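Local coordinates for ribosome-binding factor A (Thermus thermophilus, PDB 2DYJ), which binds free 30S ribosomal subunits as a monomer and assists their late maturation, being required for efficient processing of 16S rRNA, at residues L8-K13 / V33-L38; A15-E19 / A72-V77; D25-L31 / G57-L62; V44-E50 / R84-W90. One frame throughout, in Å; residues are numbered along the deposited sequence.

Interaction 1: L8-K13 / V33-L38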
loop_
_atom_site.group_PDB
_atom_site.type_symbol
_atom_site.label_atom_id
_atom_site.label_comp_id
_atom_site.label_asym_id
_atom_site.label_seq_id
_atom_site.Cartn_x
_atom_site.Cartn_y
_atom_site.Cartn_z
ATOM N N LEU A 8 -9.820 -7.531 6.862
ATOM C CA LEU A 8 -8.702 -6.684 7.257
ATOM C C LEU A 8 -8.063 -6.095 5.996
ATOM O O LEU A 8 -7.630 -4.935 5.981
ATOM C CB LEU A 8 -7.659 -7.488 8.061
ATOM C CG LEU A 8 -6.435 -6.653 8.475
ATOM C CD1 LEU A 8 -6.855 -5.565 9.452
ATOM C CD2 LEU A 8 -5.367 -7.543 9.093
ATOM N N GLU A 9 -8.023 -6.884 4.925
ATOM C CA GLU A 9 -7.420 -6.409 3.692
ATOM C C GLU A 9 -8.210 -5.250 3.117
ATOM O O GLU A 9 -7.624 -4.317 2.607
ATOM C CB GLU A 9 -7.295 -7.551 2.675
ATOM C CG GLU A 9 -6.338 -8.628 3.144
ATOM C CD GLU A 9 -6.242 -9.802 2.196
ATOM O OE1 GLU A 9 -7.240 -10.092 1.511
ATOM O OE2 GLU A 9 -5.175 -10.452 2.155
ATOM N N ALA A 10 -9.542 -5.300 3.209
ATOM C CA ALA A 10 -10.358 -4.198 2.712
ATOM C C ALA A 10 -10.074 -2.914 3.513
ATOM O O ALA A 10 -9.960 -1.824 2.942
ATOM C CB ALA A 10 -11.838 -4.561 2.799
ATOM N N GLN A 11 -9.949 -3.032 4.834
ATOM C CA GLN A 11 -9.662 -1.860 5.651
ATOM C C GLN A 11 -8.282 -1.281 5.312
ATOM O O GLN A 11 -8.117 -0.066 5.206
ATOM C CB GLN A 11 -9.696 -2.205 7.149
ATOM C CG GLN A 11 -11.038 -2.695 7.676
ATOM C CD GLN A 11 -11.036 -2.904 9.192
ATOM O OE1 GLN A 11 -12.072 -3.200 9.794
ATOM N NE2 GLN A 11 -9.869 -2.748 9.811
ATOM N N LEU A 12 -7.289 -2.155 5.176
ATOM C CA LEU A 12 -5.931 -1.726 4.854
ATOM C C LEU A 12 -5.862 -1.063 3.480
ATOM O O LEU A 12 -5.136 -0.086 3.292
ATOM C CB LEU A 12 -4.959 -2.925 4.906
ATOM C CG LEU A 12 -4.637 -3.488 6.299
ATOM C CD1 LEU A 12 -3.896 -4.836 6.192
ATOM C CD2 LEU A 12 -3.787 -2.492 7.050
ATOM N N LYS A 13 -6.599 -1.608 2.515
ATOM C CA LYS A 13 -6.618 -1.067 1.158
ATOM C C LYS A 13 -7.187 0.347 1.125
ATOM O O LYS A 13 -6.608 1.258 0.514
ATOM C CB LYS A 13 -7.453 -1.958 0.243
ATOM C CG LYS A 13 -7.610 -1.417 -1.175
ATOM C CD LYS A 13 -8.342 -2.422 -2.049
ATOM C CE LYS A 13 -9.411 -1.756 -2.902
ATOM N NZ LYS A 13 -8.833 -0.822 -3.900
ATOM N N VAL A 33 -4.686 2.353 -5.951
ATOM C CA VAL A 33 -4.411 1.051 -5.378
ATOM C C VAL A 33 -5.476 0.086 -5.885
ATOM O O VAL A 33 -6.662 0.272 -5.638
ATOM C CB VAL A 33 -4.447 1.124 -3.851
ATOM C CG1 VAL A 33 -4.238 -0.266 -3.265
ATOM C CG2 VAL A 33 -3.363 2.091 -3.365
ATOM N N GLU A 34 -5.056 -0.944 -6.604
ATOM C CA GLU A 34 -6.021 -1.889 -7.156
ATOM C C GLU A 34 -6.380 -2.997 -6.180
ATOM O O GLU A 34 -7.503 -3.510 -6.195
ATOM C CB GLU A 34 -5.488 -2.525 -8.443
ATOM C CG GLU A 34 -6.432 -3.602 -8.995
ATOM C CD GLU A 34 -5.698 -4.755 -9.644
ATOM O OE1 GLU A 34 -6.331 -5.808 -9.875
ATOM O OE2 GLU A 34 -4.490 -4.609 -9.924
ATOM N N ALA A 35 -5.438 -3.381 -5.331
ATOM C CA ALA A 35 -5.724 -4.456 -4.390
ATOM C C ALA A 35 -4.563 -4.633 -3.430
ATOM O O ALA A 35 -3.497 -4.073 -3.641
ATOM C CB ALA A 35 -5.956 -5.748 -5.167
ATOM N N VAL A 36 -4.795 -5.382 -2.359
ATOM C CA VAL A 36 -3.748 -5.699 -1.391
ATOM C C VAL A 36 -3.985 -7.137 -0.988
ATOM O O VAL A 36 -5.110 -7.638 -1.070
ATOM C CB VAL A 36 -3.789 -4.794 -0.125
ATOM C CG1 VAL A 36 -3.732 -3.327 -0.546
ATOM C CG2 VAL A 36 -5.047 -5.075 0.711
ATOM N N ARG A 37 -2.922 -7.811 -0.573
ATOM C CA ARG A 37 -3.027 -9.192 -0.131
ATOM C C ARG A 37 -2.062 -9.337 1.035
ATOM O O ARG A 37 -0.881 -9.022 0.910
ATOM C CB ARG A 37 -2.642 -10.132 -1.270
ATOM C CG ARG A 37 -2.699 -11.607 -0.904
ATOM C CD ARG A 37 -2.018 -12.439 -1.985
ATOM N NE ARG A 37 -0.626 -12.021 -2.163
ATOM C CZ ARG A 37 0.183 -12.488 -3.108
ATOM N NH1 ARG A 37 -0.256 -13.398 -3.973
ATOM N NH2 ARG A 37 1.434 -12.042 -3.188
ATOM N N LEU A 38 -2.574 -9.784 2.175
ATOM C CA LEU A 38 -1.747 -9.952 3.370
ATOM C C LEU A 38 -1.174 -11.363 3.410
ATOM O O LEU A 38 -1.845 -12.315 3.002
ATOM C CB LEU A 38 -2.608 -9.696 4.614
ATOM C CG LEU A 38 -1.957 -9.327 5.948
ATOM C CD1 LEU A 38 -1.098 -8.091 5.798
ATOM C CD2 LEU A 38 -3.057 -9.088 6.984
#
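A single strong polar bond joins helix residue E9 to strand residue L38: the backbone N of L38 donates to E9 OE2 over 2.7 Å, almost straight at 175°. The strand's hydrogen arrives on the anti side of the carboxylate oxygen, somewhat out of its plane. E9 can reach it because CG lies anti to the carbonyl carbon (chi1 -65°) and the chain then runs extended. The same oxygen forms a salt bridge with K5, one turn earlier on helix 5-21. Farther along, K13 lies along the strand and brings NZ to 3.0 Å from V33 O.

Carbon packing flanks the bond: V36 fits between E9 and K13, and L38 meets L8 on the other side. V36, whose branched CB suits a strand, sets its CG2 methyl against E9 O, a carbonyl oxygen, at 3.3 Å. The CD2 methyls of L8 and L38 come within 3.5 Å, a tight fit, with L12 behind.

With an alanine in place of E9, the N-H of L38 would probably be left without its acceptor and K5 without its carboxylate. V36, L8 and L38 pack with the carbon chains of E9 and K13, while a carboxylate satisfies an N-H of the outer strand.

Interaction 2: A15-E19 / A72-V77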
loop_
_atom_site.group_PDB
_atom_site.type_symbol
_atom_site.label_atom_id
_atom_site.label_comp_id
_atom_site.label_asym_id
_atom_site.label_seq_id
_atom_site.Cartn_x
_atom_site.Cartn_y
_atom_site.Cartn_z
ATOM N N ALA A 15 -7.436 2.335 3.643
ATOM C CA ALA A 15 -6.559 3.184 4.452
ATOM C C ALA A 15 -5.297 3.621 3.709
ATOM O O ALA A 15 -4.903 4.792 3.739
ATOM C CB ALA A 15 -6.175 2.456 5.755
ATOM N N LEU A 16 -4.661 2.672 3.042
ATOM C CA LEU A 16 -3.432 2.954 2.313
ATOM C C LEU A 16 -3.702 3.821 1.081
ATOM O O LEU A 16 -2.909 4.695 0.739
ATOM C CB LEU A 16 -2.764 1.627 1.926
ATOM C CG LEU A 16 -1.254 1.636 1.675
ATOM C CD1 LEU A 16 -0.534 2.372 2.790
ATOM C CD2 LEU A 16 -0.761 0.199 1.574
ATOM N N ALA A 17 -4.823 3.589 0.411
ATOM C CA ALA A 17 -5.151 4.397 -0.758
ATOM C C ALA A 17 -5.242 5.857 -0.316
ATOM O O ALA A 17 -4.816 6.758 -1.035
ATOM C CB ALA A 17 -6.483 3.931 -1.377
ATOM N N GLU A 18 -5.794 6.094 0.871
ATOM C CA GLU A 18 -5.914 7.456 1.379
ATOM C C GLU A 18 -4.582 8.043 1.824
ATOM O O GLU A 18 -4.311 9.226 1.600
ATOM C CB GLU A 18 -6.909 7.503 2.541
ATOM C CG GLU A 18 -8.349 7.314 2.089
ATOM C CD GLU A 18 -9.342 7.296 3.238
ATOM O OE1 GLU A 18 -10.547 7.096 2.977
ATOM O OE2 GLU A 18 -8.920 7.475 4.395
ATOM N N GLU A 19 -3.751 7.226 2.468
ATOM C CA GLU A 19 -2.454 7.699 2.922
ATOM C C GLU A 19 -1.520 7.989 1.750
ATOM O O GLU A 19 -0.700 8.895 1.818
ATOM C CB GLU A 19 -1.807 6.688 3.875
ATOM C CG GLU A 19 -2.564 6.522 5.188
ATOM C CD GLU A 19 -2.919 7.859 5.822
ATOM O OE1 GLU A 19 -2.067 8.775 5.803
ATOM O OE2 GLU A 19 -4.048 7.987 6.344
ATOM N N ALA A 72 1.596 5.700 9.282
ATOM C CA ALA A 72 0.273 6.255 9.020
ATOM C C ALA A 72 -0.806 5.216 9.237
ATOM O O ALA A 72 -1.891 5.514 9.756
ATOM C CB ALA A 72 0.198 6.802 7.585
ATOM N N LEU A 73 -0.523 3.990 8.822
ATOM C CA LEU A 73 -1.479 2.920 9.013
ATOM C C LEU A 73 -1.585 2.607 10.494
ATOM O O LEU A 73 -2.666 2.338 10.989
ATOM C CB LEU A 73 -1.038 1.654 8.273
ATOM C CG LEU A 73 -1.086 1.692 6.744
ATOM C CD1 LEU A 73 -0.647 0.323 6.186
ATOM C CD2 LEU A 73 -2.499 2.008 6.291
ATOM N N ALA A 74 -0.461 2.645 11.204
ATOM C CA ALA A 74 -0.479 2.306 12.618
ATOM C C ALA A 74 -1.383 3.245 13.403
ATOM O O ALA A 74 -1.863 2.896 14.487
ATOM C CB ALA A 74 0.933 2.334 13.207
ATOM N N ARG A 75 -1.600 4.433 12.858
ATOM C CA ARG A 75 -2.444 5.426 13.519
ATOM C C ARG A 75 -3.936 5.211 13.288
ATOM O O ARG A 75 -4.759 5.823 13.967
ATOM C CB ARG A 75 -2.048 6.836 13.062
ATOM C CG ARG A 75 -0.716 7.305 13.640
ATOM C CD ARG A 75 -0.441 8.767 13.322
ATOM N NE ARG A 75 -0.013 8.976 11.946
ATOM C CZ ARG A 75 1.252 9.038 11.534
ATOM N NH1 ARG A 75 2.260 8.912 12.394
ATOM N NH2 ARG A 75 1.506 9.223 10.246
ATOM N N ARG A 76 -4.294 4.334 12.354
ATOM C CA ARG A 76 -5.704 4.115 12.074
ATOM C C ARG A 76 -6.205 2.687 12.013
ATOM O O ARG A 76 -7.413 2.463 11.882
ATOM C CB ARG A 76 -6.108 4.844 10.791
ATOM C CG ARG A 76 -5.228 4.599 9.589
ATOM C CD ARG A 76 -5.647 5.510 8.436
ATOM N NE ARG A 76 -6.961 5.170 7.884
ATOM C CZ ARG A 76 -7.498 5.775 6.824
ATOM N NH1 ARG A 76 -6.842 6.751 6.212
ATOM N NH2 ARG A 76 -8.672 5.384 6.352
ATOM N N VAL A 77 -5.294 1.723 12.100
ATOM C CA VAL A 77 -5.679 0.320 12.072
ATOM C C VAL A 77 -5.224 -0.310 13.373
ATOM O O VAL A 77 -4.110 -0.062 13.839
ATOM C CB VAL A 77 -5.035 -0.440 10.887
ATOM C CG1 VAL A 77 -5.486 -1.905 10.902
ATOM C CG2 VAL A 77 -5.425 0.215 9.578
HETATM O O HOH W 1 -3.448 7.788 9.252
#
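R76 lies against helix 5-21, its guanidinium the centre of a salt-bridge network with E18 and E19, in the helical layer of this KH-type domain. One face of the guanidinium rests on A15, whose CA sits 3.5 Å above the centre of that plane; a small residue lets the flat group come so close. The two acids meet its edge. E18, crossing R76 at about a right angle, offers OE2 alone to both NH1 and NH2, each 2.9 Å away. E19 runs past R76 in the opposite direction, its carboxylate 82° from the guanidinium plane, and takes NH1 with the anti lone pair of OE2 at 3.1 Å. The bend at chi2 (-48°) folds E19 back over A72, whose CB touches OE1 at 3.5 Å.

A glutamine in place of E19 would probably weaken the hold on NH1, since the arginine would lose one of its two charged mates. Beneath the charges lies a buried apolar layer, where L73 sets CD2 on A15 CB at 3.7 Å and crosses L16 obliquely. A water bridges the segments, donating to A72 O at 2.8 Å and weakly to E19 OE2.

Interaction 3: D25-L31 / G57-L62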
loop_
_atom_site.group_PDB
_atom_site.type_symbol
_atom_site.label_atom_id
_atom_site.label_comp_id
_atom_site.label_asym_id
_atom_site.label_seq_id
_atom_site.Cartn_x
_atom_site.Cartn_y
_atom_site.Cartn_z
ATOM N N ASP A 25 4.687 13.218 -3.338
ATOM C CA ASP A 25 5.578 12.808 -4.422
ATOM C C ASP A 25 4.893 12.857 -5.801
ATOM O O ASP A 25 3.871 12.196 -6.040
ATOM C CB ASP A 25 6.128 11.402 -4.140
ATOM C CG ASP A 25 7.427 11.131 -4.874
ATOM O OD1 ASP A 25 7.465 11.395 -6.082
ATOM O OD2 ASP A 25 8.409 10.658 -4.257
ATOM N N PRO A 26 5.443 13.655 -6.729
ATOM C CA PRO A 26 4.848 13.748 -8.067
ATOM C C PRO A 26 4.808 12.418 -8.837
ATOM O O PRO A 26 3.988 12.248 -9.750
ATOM C CB PRO A 26 5.698 14.821 -8.759
ATOM C CG PRO A 26 6.967 14.875 -7.958
ATOM C CD PRO A 26 6.510 14.656 -6.553
ATOM N N ARG A 27 5.676 11.484 -8.465
ATOM C CA ARG A 27 5.705 10.172 -9.106
ATOM C C ARG A 27 4.427 9.396 -8.785
ATOM O O ARG A 27 4.096 8.415 -9.453
ATOM C CB ARG A 27 6.925 9.384 -8.629
ATOM C CG ARG A 27 8.247 9.953 -9.145
ATOM C CD ARG A 27 9.457 9.228 -8.562
ATOM N NE ARG A 27 9.605 9.480 -7.128
ATOM C CZ ARG A 27 10.533 8.899 -6.367
ATOM N NH1 ARG A 27 11.393 8.031 -6.901
ATOM N NH2 ARG A 27 10.616 9.189 -5.079
ATOM N N LEU A 28 3.694 9.857 -7.777
ATOM C CA LEU A 28 2.453 9.196 -7.356
ATOM C C LEU A 28 1.194 9.889 -7.861
ATOM O O LEU A 28 0.085 9.514 -7.467
ATOM C CB LEU A 28 2.389 9.144 -5.823
ATOM C CG LEU A 28 3.585 8.516 -5.111
ATOM C CD1 LEU A 28 3.367 8.587 -3.602
ATOM C CD2 LEU A 28 3.760 7.074 -5.558
ATOM N N PHE A 29 1.340 10.900 -8.706
ATOM C CA PHE A 29 0.155 11.613 -9.199
ATOM C C PHE A 29 -0.751 10.657 -9.993
ATOM O O PHE A 29 -0.288 9.940 -10.877
ATOM C CB PHE A 29 0.576 12.812 -10.063
ATOM C CG PHE A 29 -0.586 13.601 -10.620
ATOM C CD1 PHE A 29 -1.647 13.980 -9.797
ATOM C CD2 PHE A 29 -0.630 13.945 -11.967
ATOM C CE1 PHE A 29 -2.740 14.692 -10.310
ATOM C CE2 PHE A 29 -1.720 14.658 -12.492
ATOM C CZ PHE A 29 -2.773 15.029 -11.665
ATOM N N LEU A 30 -2.034 10.640 -9.635
ATOM C CA LEU A 30 -3.047 9.797 -10.266
ATOM C C LEU A 30 -2.894 8.300 -10.030
ATOM O O LEU A 30 -3.604 7.494 -10.643
ATOM C CB LEU A 30 -3.110 10.055 -11.770
ATOM C CG LEU A 30 -3.448 11.496 -12.147
ATOM C CD1 LEU A 30 -3.676 11.577 -13.662
ATOM C CD2 LEU A 30 -4.692 11.944 -11.381
ATOM N N LEU A 31 -1.974 7.921 -9.157
ATOM C CA LEU A 31 -1.791 6.502 -8.857
ATOM C C LEU A 31 -2.967 5.991 -8.040
ATOM O O LEU A 31 -3.472 6.700 -7.160
ATOM C CB LEU A 31 -0.513 6.272 -8.042
ATOM C CG LEU A 31 -0.290 4.813 -7.631
ATOM C CD1 LEU A 31 1.170 4.455 -7.828
ATOM C CD2 LEU A 31 -0.737 4.577 -6.187
ATOM N N GLY A 57 9.062 4.257 -11.422
ATOM C CA GLY A 57 9.265 5.418 -10.558
ATOM C C GLY A 57 8.237 5.508 -9.432
ATOM O O GLY A 57 8.542 5.926 -8.307
ATOM N N ALA A 58 7.002 5.112 -9.729
ATOM C CA ALA A 58 5.950 5.129 -8.721
ATOM C C ALA A 58 6.273 4.085 -7.656
ATOM O O ALA A 58 6.150 4.341 -6.454
ATOM C CB ALA A 58 4.597 4.816 -9.362
ATOM N N LEU A 59 6.694 2.904 -8.093
ATOM C CA LEU A 59 7.001 1.840 -7.149
ATOM C C LEU A 59 8.169 2.254 -6.263
ATOM O O LEU A 59 8.196 1.918 -5.087
ATOM C CB LEU A 59 7.310 0.522 -7.891
ATOM C CG LEU A 59 6.144 -0.055 -8.712
ATOM C CD1 LEU A 59 6.601 -1.308 -9.445
ATOM C CD2 LEU A 59 4.972 -0.393 -7.803
ATOM N N ARG A 60 9.115 3.019 -6.806
ATOM C CA ARG A 60 10.262 3.427 -5.987
ATOM C C ARG A 60 9.832 4.453 -4.968
ATOM O O ARG A 60 10.322 4.454 -3.836
ATOM C CB ARG A 60 11.381 4.023 -6.839
ATOM C CG ARG A 60 12.257 2.990 -7.507
ATOM C CD ARG A 60 13.542 3.654 -8.008
ATOM N NE ARG A 60 13.289 4.552 -9.130
ATOM C CZ ARG A 60 13.175 4.154 -10.391
ATOM N NH1 ARG A 60 13.290 2.866 -10.699
ATOM N NH2 ARG A 60 12.959 5.051 -11.345
ATOM N N ALA A 61 8.923 5.332 -5.386
ATOM C CA ALA A 61 8.402 6.383 -4.517
ATOM C C ALA A 61 7.658 5.790 -3.326
ATOM O O ALA A 61 7.803 6.264 -2.188
ATOM C CB ALA A 61 7.476 7.328 -5.311
ATOM N N LEU A 62 6.859 4.760 -3.579
ATOM C CA LEU A 62 6.118 4.107 -2.498
ATOM C C LEU A 62 7.089 3.386 -1.585
ATOM O O LEU A 62 7.018 3.500 -0.355
ATOM C CB LEU A 62 5.114 3.111 -3.081
ATOM C CG LEU A 62 3.946 3.750 -3.831
ATOM C CD1 LEU A 62 3.238 2.683 -4.704
ATOM C CD2 LEU A 62 2.988 4.378 -2.797
HETATM O O HOH W 2 8.500 8.754 -1.554
#
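R27 lies over A61 of helix 55-64, in a connection between helix 5-21 and strand 32-38 that folds through an Asx turn, a short 3-10 segment and a type II beta turn from L28 to L31. The close apolar packing is on the inner side. L28 pushes CD2 between A61 CB and L62 CG, 3.7 Å from the first, and also meets A58 O. L31 and L62 reach toward each other tip to tip, with L31 CD1 against A58 CB at 3.8 Å. Alanine suits A58 and A61, because a bare methyl lets the connection settle close to the helix; I20 and V49 border L31 and L62.

The outer side is polar, partly exposed and bridged by water, with no direct hydrogen bond across. R27 bends at chi3 (-68°), and its guanidinium lies with one face on A61 CB, 3.3 Å from the plane. It grips D25 side-on, NE to OD1 and NH2 to OD2, which fixes its rotation and keeps that face against A61; OD1 also takes the backbone N of R27, closing the Asx turn. A water completes this side, giving a hydrogen to A61 O at 2.7 Å and a second, weakly, to D25 OD2 at 3.3 Å.

Interaction 4: V44-E50 / R84-W90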
loop_
_atom_site.group_PDB
_atom_site.type_symbol
_atom_site.label_atom_id
_atom_site.label_comp_id
_atom_site.label_asym_id
_atom_site.label_seq_id
_atom_site.Cartn_x
_atom_site.Cartn_y
_atom_site.Cartn_z
ATOM N N VAL A 44 3.525 -9.336 6.044
ATOM C CA VAL A 44 3.709 -8.454 4.896
ATOM C C VAL A 44 2.423 -8.253 4.114
ATOM O O VAL A 44 1.660 -9.189 3.901
ATOM C CB VAL A 44 4.762 -9.042 3.921
ATOM C CG1 VAL A 44 4.896 -8.154 2.667
ATOM C CG2 VAL A 44 6.095 -9.195 4.629
ATOM N N LEU A 45 2.214 -7.021 3.666
ATOM C CA LEU A 45 1.048 -6.685 2.855
ATOM C C LEU A 45 1.582 -6.342 1.472
ATOM O O LEU A 45 2.431 -5.448 1.316
ATOM C CB LEU A 45 0.306 -5.464 3.434
ATOM C CG LEU A 45 -0.978 -5.072 2.695
ATOM C CD1 LEU A 45 -2.066 -6.076 3.053
ATOM C CD2 LEU A 45 -1.423 -3.673 3.068
ATOM N N SER A 46 1.127 -7.092 0.471
ATOM C CA SER A 46 1.513 -6.826 -0.918
ATOM C C SER A 46 0.464 -5.843 -1.391
ATOM O O SER A 46 -0.734 -6.091 -1.241
ATOM C CB SER A 46 1.453 -8.105 -1.754
ATOM O OG SER A 46 2.456 -9.008 -1.332
ATOM N N VAL A 47 0.919 -4.736 -1.971
ATOM C CA VAL A 47 0.045 -3.653 -2.422
ATOM C C VAL A 47 0.202 -3.507 -3.922
ATOM O O VAL A 47 1.282 -3.198 -4.402
ATOM C CB VAL A 47 0.464 -2.331 -1.737
ATOM C CG1 VAL A 47 -0.508 -1.210 -2.113
ATOM C CG2 VAL A 47 0.520 -2.518 -0.200
ATOM N N TYR A 48 -0.877 -3.752 -4.658
ATOM C CA TYR A 48 -0.847 -3.701 -6.124
ATOM C C TYR A 48 -1.380 -2.358 -6.613
ATOM O O TYR A 48 -2.515 -1.989 -6.336
ATOM C CB TYR A 48 -1.674 -4.864 -6.664
ATOM C CG TYR A 48 -1.183 -6.208 -6.161
ATOM C CD1 TYR A 48 -0.144 -6.890 -6.802
ATOM C CD2 TYR A 48 -1.698 -6.759 -4.989
ATOM C CE1 TYR A 48 0.369 -8.082 -6.271
ATOM C CE2 TYR A 48 -1.195 -7.946 -4.459
ATOM C CZ TYR A 48 -0.166 -8.599 -5.099
ATOM O OH TYR A 48 0.314 -9.767 -4.551
ATOM N N VAL A 49 -0.555 -1.631 -7.358
ATOM C CA VAL A 49 -0.949 -0.300 -7.792
ATOM C C VAL A 49 -0.943 -0.039 -9.291
ATOM O O VAL A 49 -0.204 -0.680 -10.044
ATOM C CB VAL A 49 -0.029 0.750 -7.140
ATOM C CG1 VAL A 49 -0.136 0.659 -5.638
ATOM C CG2 VAL A 49 1.429 0.510 -7.570
ATOM N N GLU A 50 -1.770 0.918 -9.705
ATOM C CA GLU A 50 -1.829 1.329 -11.111
ATOM C C GLU A 50 -1.234 2.739 -11.188
ATOM O O GLU A 50 -1.813 3.698 -10.671
ATOM C CB GLU A 50 -3.276 1.362 -11.629
ATOM C CG GLU A 50 -3.397 2.002 -13.044
ATOM C CD GLU A 50 -4.839 2.276 -13.491
ATOM O OE1 GLU A 50 -5.743 2.298 -12.634
ATOM O OE2 GLU A 50 -5.072 2.489 -14.706
ATOM N N ARG A 84 4.600 -5.033 6.993
ATOM C CA ARG A 84 5.487 -4.162 6.242
ATOM C C ARG A 84 4.891 -4.205 4.852
ATOM O O ARG A 84 4.164 -5.138 4.537
ATOM C CB ARG A 84 6.927 -4.679 6.252
ATOM C CG ARG A 84 7.507 -4.772 7.663
ATOM C CD ARG A 84 7.120 -3.564 8.536
ATOM N NE ARG A 84 7.584 -2.286 7.990
ATOM C CZ ARG A 84 7.767 -1.195 8.745
ATOM N NH1 ARG A 84 7.523 -1.252 10.050
ATOM N NH2 ARG A 84 8.192 -0.053 8.212
ATOM N N LEU A 85 5.187 -3.209 4.022
ATOM C CA LEU A 85 4.582 -3.128 2.694
ATOM C C LEU A 85 5.492 -3.460 1.525
ATOM O O LEU A 85 6.639 -3.030 1.490
ATOM C CB LEU A 85 4.042 -1.717 2.482
ATOM C CG LEU A 85 3.294 -1.191 3.724
ATOM C CD1 LEU A 85 2.974 0.320 3.584
ATOM C CD2 LEU A 85 2.003 -1.993 3.875
ATOM N N GLU A 86 4.954 -4.212 0.564
ATOM C CA GLU A 86 5.689 -4.560 -0.645
ATOM C C GLU A 86 4.844 -3.970 -1.775
ATOM O O GLU A 86 3.646 -4.244 -1.848
ATOM C CB GLU A 86 5.774 -6.079 -0.784
ATOM C CG GLU A 86 6.439 -6.529 -2.065
ATOM C CD GLU A 86 6.270 -8.017 -2.313
ATOM O OE1 GLU A 86 5.317 -8.611 -1.762
ATOM O OE2 GLU A 86 7.081 -8.581 -3.079
ATOM N N PHE A 87 5.447 -3.157 -2.644
ATOM C CA PHE A 87 4.671 -2.541 -3.714
ATOM C C PHE A 87 4.919 -3.213 -5.049
ATOM O O PHE A 87 6.065 -3.360 -5.476
ATOM C CB PHE A 87 5.000 -1.064 -3.780
ATOM C CG PHE A 87 4.683 -0.347 -2.493
ATOM C CD1 PHE A 87 3.386 0.051 -2.214
ATOM C CD2 PHE A 87 5.690 -0.109 -1.551
ATOM C CE1 PHE A 87 3.080 0.695 -0.991
ATOM C CE2 PHE A 87 5.399 0.533 -0.327
ATOM C CZ PHE A 87 4.091 0.931 -0.057
ATOM N N LEU A 88 3.826 -3.601 -5.700
ATOM C CA LEU A 88 3.894 -4.302 -6.981
ATOM C C LEU A 88 2.976 -3.681 -8.025
ATOM O O LEU A 88 2.018 -2.987 -7.701
ATOM C CB LEU A 88 3.480 -5.771 -6.779
ATOM C CG LEU A 88 4.311 -6.561 -5.749
ATOM C CD1 LEU A 88 3.606 -7.841 -5.343
ATOM C CD2 LEU A 88 5.678 -6.879 -6.348
ATOM N N PRO A 89 3.264 -3.926 -9.311
ATOM C CA PRO A 89 2.431 -3.386 -10.391
ATOM C C PRO A 89 1.071 -4.100 -10.358
ATOM O O PRO A 89 0.994 -5.262 -9.923
ATOM C CB PRO A 89 3.236 -3.719 -11.642
ATOM C CG PRO A 89 3.932 -4.997 -11.254
ATOM C CD PRO A 89 4.407 -4.681 -9.850
ATOM N N TRP A 90 0.014 -3.419 -10.809
ATOM C CA TRP A 90 -1.329 -3.998 -10.789
ATOM C C TRP A 90 -1.456 -5.298 -11.558
ATOM O O TRP A 90 -2.306 -6.125 -11.241
ATOM C CB TRP A 90 -2.382 -3.019 -11.333
ATOM C CG TRP A 90 -2.380 -2.864 -12.840
ATOM C CD1 TRP A 90 -1.588 -2.027 -13.576
ATOM C CD2 TRP A 90 -3.205 -3.572 -13.788
ATOM N NE1 TRP A 90 -1.867 -2.168 -14.918
ATOM C CE2 TRP A 90 -2.852 -3.108 -15.077
ATOM C CE3 TRP A 90 -4.208 -4.551 -13.671
ATOM C CZ2 TRP A 90 -3.467 -3.589 -16.248
ATOM C CZ3 TRP A 90 -4.822 -5.031 -14.839
ATOM C CH2 TRP A 90 -4.446 -4.547 -16.106
#
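Backbone hydrogen bonds pair strand 44-50 with strand 84-89 in parallel, in register from V44 beside R84 to V49 beside P89. The pair closes a beta-alpha-beta crossover, with helices 55-64 and 66-74 in the connection. Donors and acceptors alternate: L45 N reaches R84 O at 2.8 Å, E86 N returns to L45 O, and the pattern repeats through V47 and L88 to V49 N. The last bond, from W90 N to V49 O, is weak, its angle falling to 124°. CA-H groups also lean on carbonyl oxygens, nearest at Y48 CA and L88 O.

Apolar side chains pair off on both faces. L45 lies beside L85 and V47 beside F87, pointing the same way; V47 CB meets F87 CD1 at 3.8 Å. These apolar residues suit the face that helices cover: L62 and S63 touch F87, while L69 and V70 touch L85. On the other face Y48 runs beside L88, with CE1 only 3.4 Å from L88 CD1, and the ring edge is turned to P89 O.

One polar side-chain bond joins that second face: S46 OG donates to E86 OE1 over 2.9 Å. An extended E86, CG anti to the backbone N (chi1 176°), carries its carboxylate to the short serine. R84, by contrast, turns to E66.

Parallel pairing thus fixes the strands by main-chain bonds, while side-chain chemistry separates a greasy helix-facing surface from one mixing polar and apolar groups.

From the N terminus, helix 5-21 supplies the first segments of interactions 1 and 2. Interaction 1 closes the short loop back to strand 32-38; interaction 2 closes a much longer one, to the end of helix 66-74. Interaction 3, joining the connection after helix 5-21 to helix 55-64, crosses interaction 1 and nests inside the loop of interaction 2. Interaction 4 follows interaction 1 in series, crosses interactions 2 and 3, and brings the last strand beside the middle one. Interactions 1 and 4 share the three-stranded sheet, whereas interactions 2 and 3, centres about 17 Å apart, do not touch. L16 packs on V47, and L59 on V49, joining the helices to the sheet.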